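PDB 6LTQ: pyroglutamyl-peptidase I from Fervidobacterium islandicum, which removes N-terminal pyroglutamate (5-oxoproline) residues from peptides and proteins by hydrolysis, probably as a cysteine peptidase. Local coordinates for residues 53-65 and 100-112. Numbering follows the deposited sequence.
Sequences LILPVSYQKSTEV and LDSKHPDNDGQVK
Lys112 packs over one face of the Tyr59 ring, its CG 3.5 Å from the ring centroid in a CH-pi contact; the chain bends at chi2 and chi4, and NZ turns from the ring. Leu100 CD2 reaches Tyr59 CD1 at 3.9 Å, while Gln110 O lies at the ring edge in its plane. Tyrosine suits this place because a water links the ring hydroxyl to the backbone of Ser102, His104 and Lys112.

Beside the ring, Asp106 ties loop to helix. Its OD2 accepts from Tyr59 N at 2.6 Å through the anti lone pair, and accepts a second hydrogen bond from a water that also donates to Ser58 OG and accepts from Gln60 N. CG lies between the backbone N and the carbonyl carbon (chi1 63°), which turns OD2 to the helix and leaves OD1 over its own turn. There OD1 receives Asp108 N and Gln110 N from opposite faces of the carboxylate; the Asx turn to Asp108 thus braces the type I turn from Asp106 to Gly109. Asn107 N adds a nearly straight bond to Val57 O (2.8 Å, 167°), and its ND2 binds Pro24 O.

Ser58 OG donates to Asp108 OD2, 2.9 Å away, from above the carboxylate plane and accepts from Lys61 N. Lys61 bends at chi4 to bring NZ into a salt bridge with that same OD2. The arrangement is a serine N-cap on helix 59-72, where the carboxylates of Asp106 and Asp108 beside the helix N-terminus probably interact favourably with its dipole, at a strand-to-helix connection of the alpha/beta pyroglutamyl-peptidase fold.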
loop_
_atom_site.group_PDB
_atom_site.type_symbol
_atom_site.label_atom_id
_atom_site.label_comp_id
_atom_site.label_asym_id
_atom_site.label_seq_id
_atom_site.Cartn_x
_atom_site.Cartn_y
_atom_site.Cartn_z
ATOM N N LEU D 53 16.285 12.766 26.346
ATOM C CA LEU D 53 16.795 13.891 25.577
ATOM C C LEU D 53 15.955 14.056 24.322
ATOM O O LEU D 53 15.728 13.079 23.605
ATOM C CB LEU D 53 18.271 13.668 25.228
ATOM C CG LEU D 53 18.857 14.714 24.285
ATOM C CD1 LEU D 53 18.933 16.052 25.013
ATOM C CD2 LEU D 53 20.258 14.286 23.883
ATOM N N ILE D 54 15.498 15.277 24.063
ATOM C CA ILE D 54 14.800 15.611 22.828
ATOM C C ILE D 54 15.794 16.272 21.882
ATOM O O ILE D 54 16.485 17.229 22.259
ATOM C CB ILE D 54 13.595 16.525 23.092
ATOM C CG1 ILE D 54 12.643 15.875 24.095
ATOM C CG2 ILE D 54 12.872 16.840 21.791
ATOM C CD1 ILE D 54 12.111 14.544 23.644
ATOM N N LEU D 55 15.880 15.755 20.664
ATOM C CA LEU D 55 16.831 16.253 19.680
ATOM C C LEU D 55 16.147 17.127 18.649
ATOM O O LEU D 55 14.978 16.906 18.302
ATOM C CB LEU D 55 17.518 15.079 18.968
ATOM C CG LEU D 55 18.265 14.141 19.900
ATOM C CD1 LEU D 55 18.664 12.871 19.142
ATOM C CD2 LEU D 55 19.506 14.818 20.492
ATOM N N PRO D 56 16.858 18.116 18.119
ATOM C CA PRO D 56 16.305 18.901 17.021
ATOM C C PRO D 56 16.355 18.108 15.724
ATOM O O PRO D 56 17.272 17.325 15.476
ATOM C CB PRO D 56 17.242 20.111 16.947
ATOM C CG PRO D 56 18.545 19.568 17.434
ATOM C CD PRO D 56 18.218 18.561 18.495
ATOM N N VAL D 57 15.378 18.367 14.874
ATOM C CA VAL D 57 15.380 17.783 13.543
ATOM C C VAL D 57 16.236 18.693 12.670
ATOM O O VAL D 57 15.729 19.537 11.921
ATOM C CB VAL D 57 13.952 17.605 13.010
ATOM C CG1 VAL D 57 13.982 16.969 11.612
ATOM C CG2 VAL D 57 13.136 16.747 14.003
ATOM N N SER D 58 17.549 18.517 12.773
ATOM C CA SER D 58 18.517 19.397 12.128
ATOM C C SER D 58 19.745 18.577 11.775
ATOM O O SER D 58 20.315 17.915 12.643
ATOM C CB SER D 58 18.910 20.565 13.054
ATOM O OG SER D 58 20.194 21.086 12.743
ATOM N N TYR D 59 20.166 18.635 10.508
ATOM C CA TYR D 59 21.319 17.836 10.119
ATOM C C TYR D 59 22.518 18.167 10.989
ATOM O O TYR D 59 23.170 17.269 11.539
ATOM C CB TYR D 59 21.655 18.081 8.649
ATOM C CG TYR D 59 20.742 17.394 7.669
ATOM C CD1 TYR D 59 20.713 15.998 7.566
ATOM C CD2 TYR D 59 19.952 18.134 6.804
ATOM C CE1 TYR D 59 19.888 15.372 6.637
ATOM C CE2 TYR D 59 19.136 17.520 5.878
ATOM C CZ TYR D 59 19.107 16.143 5.794
ATOM O OH TYR D 59 18.270 15.576 4.857
ATOM N N GLN D 60 22.760 19.453 11.222
ATOM C CA GLN D 60 23.943 19.813 11.984
ATOM C C GLN D 60 23.754 19.660 13.483
ATOM O O GLN D 60 24.566 18.981 14.125
ATOM C CB GLN D 60 24.362 21.243 11.620
ATOM C CG GLN D 60 25.651 21.749 12.254
ATOM C CD GLN D 60 25.423 22.977 13.117
ATOM O OE1 GLN D 60 24.421 23.679 12.966
ATOM N NE2 GLN D 60 26.356 23.246 14.023
ATOM N N LYS D 61 22.669 20.182 14.046
ATOM C CA LYS D 61 22.587 20.240 15.500
ATOM C C LYS D 61 22.163 18.918 16.135
ATOM O O LYS D 61 22.526 18.669 17.294
ATOM C CB LYS D 61 21.613 21.336 15.940
ATOM C CG LYS D 61 21.986 22.740 15.476
ATOM C CD LYS D 61 21.049 23.791 16.056
ATOM C CE LYS D 61 21.231 25.134 15.359
ATOM N NZ LYS D 61 20.535 25.198 14.034
ATOM N N SER D 62 21.452 18.044 15.406
ATOM C CA SER D 62 21.002 16.790 16.007
ATOM C C SER D 62 22.160 16.030 16.636
ATOM O O SER D 62 22.058 15.558 17.775
ATOM C CB SER D 62 20.271 15.928 14.972
ATOM O OG SER D 62 21.152 15.490 13.946
ATOM N N THR D 63 23.240 15.816 15.881
ATOM C CA THR D 63 24.345 15.055 16.443
ATOM C C THR D 63 25.241 15.904 17.345
ATOM O O THR D 63 25.964 15.338 18.164
ATOM C CB THR D 63 25.206 14.410 15.348
ATOM O OG1 THR D 63 25.587 15.397 14.376
ATOM C CG2 THR D 63 24.434 13.266 14.654
ATOM N N GLU D 64 25.241 17.231 17.178
ATOM C CA GLU D 64 25.949 18.084 18.131
ATOM C C GLU D 64 25.289 18.008 19.500
ATOM O O GLU D 64 25.956 17.731 20.501
ATOM C CB GLU D 64 25.993 19.526 17.634
ATOM C CG GLU D 64 27.100 19.789 16.641
ATOM C CD GLU D 64 27.076 21.211 16.125
ATOM O OE1 GLU D 64 26.151 21.972 16.501
ATOM O OE2 GLU D 64 27.983 21.566 15.346
ATOM N N VAL D 65 23.964 18.208 19.549
ATOM C CA VAL D 65 23.245 18.062 20.814
ATOM C C VAL D 65 23.456 16.665 21.377
ATOM O O VAL D 65 23.744 16.502 22.564
ATOM C CB VAL D 65 21.748 18.377 20.633
ATOM C CG1 VAL D 65 20.986 18.093 21.917
ATOM C CG2 VAL D 65 21.537 19.825 20.170
ATOM N N LEU D 100 23.448 11.094 4.251
ATOM C CA LEU D 100 22.378 12.077 4.347
ATOM C C LEU D 100 21.839 12.333 2.951
ATOM O O LEU D 100 22.586 12.759 2.061
ATOM C CB LEU D 100 22.870 13.383 4.965
ATOM C CG LEU D 100 23.727 13.232 6.211
ATOM C CD1 LEU D 100 24.423 14.559 6.522
ATOM C CD2 LEU D 100 22.885 12.795 7.389
ATOM N N ASP D 101 20.539 12.122 2.765
ATOM C CA ASP D 101 19.962 12.313 1.439
ATOM C C ASP D 101 18.462 12.524 1.568
ATOM O O ASP D 101 17.728 11.580 1.881
ATOM C CB ASP D 101 20.258 11.119 0.551
ATOM C CG ASP D 101 19.981 11.410 -0.896
ATOM O OD1 ASP D 101 20.591 12.364 -1.411
ATOM O OD2 ASP D 101 19.147 10.716 -1.512
ATOM N N SER D 102 18.008 13.737 1.270
ATOM C CA SER D 102 16.579 14.002 1.188
ATOM C C SER D 102 16.365 15.311 0.443
ATOM O O SER D 102 17.195 16.220 0.506
ATOM C CB SER D 102 15.939 14.068 2.584
ATOM O OG SER D 102 14.576 14.450 2.507
ATOM N N LYS D 103 15.266 15.381 -0.299
ATOM C CA LYS D 103 14.914 16.646 -0.914
ATOM C C LYS D 103 14.311 17.595 0.104
ATOM O O LYS D 103 14.276 18.806 -0.141
ATOM C CB LYS D 103 13.942 16.474 -2.092
ATOM C CG LYS D 103 14.413 15.647 -3.302
ATOM C CD LYS D 103 14.611 14.171 -2.971
ATOM C CE LYS D 103 13.475 13.636 -2.107
ATOM N NZ LYS D 103 13.717 12.258 -1.613
ATOM N N HIS D 104 13.857 17.067 1.239
ATOM C CA HIS D 104 13.209 17.882 2.256
ATOM C C HIS D 104 14.252 18.533 3.155
ATOM O O HIS D 104 15.179 17.867 3.623
ATOM C CB HIS D 104 12.275 17.046 3.114
ATOM C CG HIS D 104 11.149 16.428 2.355
ATOM N ND1 HIS D 104 10.316 17.160 1.538
ATOM C CD2 HIS D 104 10.707 15.150 2.302
ATOM C CE1 HIS D 104 9.413 16.357 1.005
ATOM N NE2 HIS D 104 9.625 15.134 1.457
ATOM N N PRO D 105 14.091 19.813 3.458
ATOM C CA PRO D 105 15.012 20.465 4.388
ATOM C C PRO D 105 14.768 19.980 5.804
ATOM O O PRO D 105 13.719 19.413 6.125
ATOM C CB PRO D 105 14.667 21.952 4.239
ATOM C CG PRO D 105 13.202 21.935 3.932
ATOM C CD PRO D 105 12.956 20.679 3.103
ATOM N N ASP D 106 15.760 20.197 6.660
ATOM C CA ASP D 106 15.534 19.988 8.084
ATOM C C ASP D 106 14.800 21.210 8.637
ATOM O O ASP D 106 14.337 22.080 7.891
ATOM C CB ASP D 106 16.839 19.672 8.811
ATOM C CG ASP D 106 17.855 20.800 8.760
ATOM O OD1 ASP D 106 17.541 21.923 8.297
ATOM O OD2 ASP D 106 18.997 20.537 9.183
ATOM N N ASN D 107 14.662 21.279 9.956
ATOM C CA ASN D 107 13.935 22.396 10.540
ATOM C C ASN D 107 14.708 23.709 10.457
ATOM O O ASN D 107 14.109 24.776 10.661
ATOM C CB ASN D 107 13.599 22.073 12.001
ATOM C CG ASN D 107 12.295 21.299 12.150
ATOM O OD1 ASN D 107 11.493 21.231 11.221
ATOM N ND2 ASN D 107 12.075 20.729 13.328
ATOM N N ASP D 108 15.997 23.661 10.116
ATOM C CA ASP D 108 16.809 24.853 9.905
ATOM C C ASP D 108 16.893 25.272 8.442
ATOM O O ASP D 108 17.638 26.203 8.121
ATOM C CB ASP D 108 18.219 24.638 10.455
ATOM C CG ASP D 108 18.232 24.299 11.940
ATOM O OD1 ASP D 108 17.231 24.570 12.629
ATOM O OD2 ASP D 108 19.256 23.776 12.430
ATOM N N GLY D 109 16.119 24.644 7.556
ATOM C CA GLY D 109 16.190 24.944 6.147
ATOM C C GLY D 109 17.331 24.321 5.371
ATOM O O GLY D 109 17.444 24.596 4.173
ATOM N N GLN D 110 18.156 23.473 5.972
ATOM C CA GLN D 110 19.125 22.724 5.175
ATOM C C GLN D 110 18.616 21.458 4.513
ATOM O O GLN D 110 17.894 20.655 5.108
ATOM C CB GLN D 110 20.386 22.396 5.979
ATOM C CG GLN D 110 21.648 22.115 5.058
ATOM C CD GLN D 110 21.851 23.003 3.835
ATOM O OE1 GLN D 110 21.699 24.232 3.877
ATOM N NE2 GLN D 110 22.172 22.353 2.707
ATOM N N VAL D 111 19.094 21.287 3.280
ATOM C CA VAL D 111 18.858 20.155 2.415
ATOM C C VAL D 111 20.210 19.491 2.210
ATOM O O VAL D 111 21.192 20.161 1.865
ATOM C CB VAL D 111 18.251 20.612 1.076
ATOM C CG1 VAL D 111 18.264 19.458 0.056
ATOM C CG2 VAL D 111 16.842 21.145 1.277
ATOM N N LYS D 112 20.252 18.177 2.401
ATOM C CA LYS D 112 21.454 17.378 2.212
ATOM C C LYS D 112 21.155 16.342 1.141
ATOM O O LYS D 112 20.101 15.700 1.168
ATOM C CB LYS D 112 21.887 16.663 3.505
ATOM C CG LYS D 112 22.548 17.531 4.573
ATOM C CD LYS D 112 23.578 18.489 4.001
ATOM C CE LYS D 112 24.563 18.931 5.080
ATOM N NZ LYS D 112 24.679 20.417 5.161
HETATM O O HOH W 1 14.051 20.908 15.368
HETATM O O HOH W 2 21.447 21.412 9.964
HETATM O O HOH W 3 17.806 17.219 3.004
#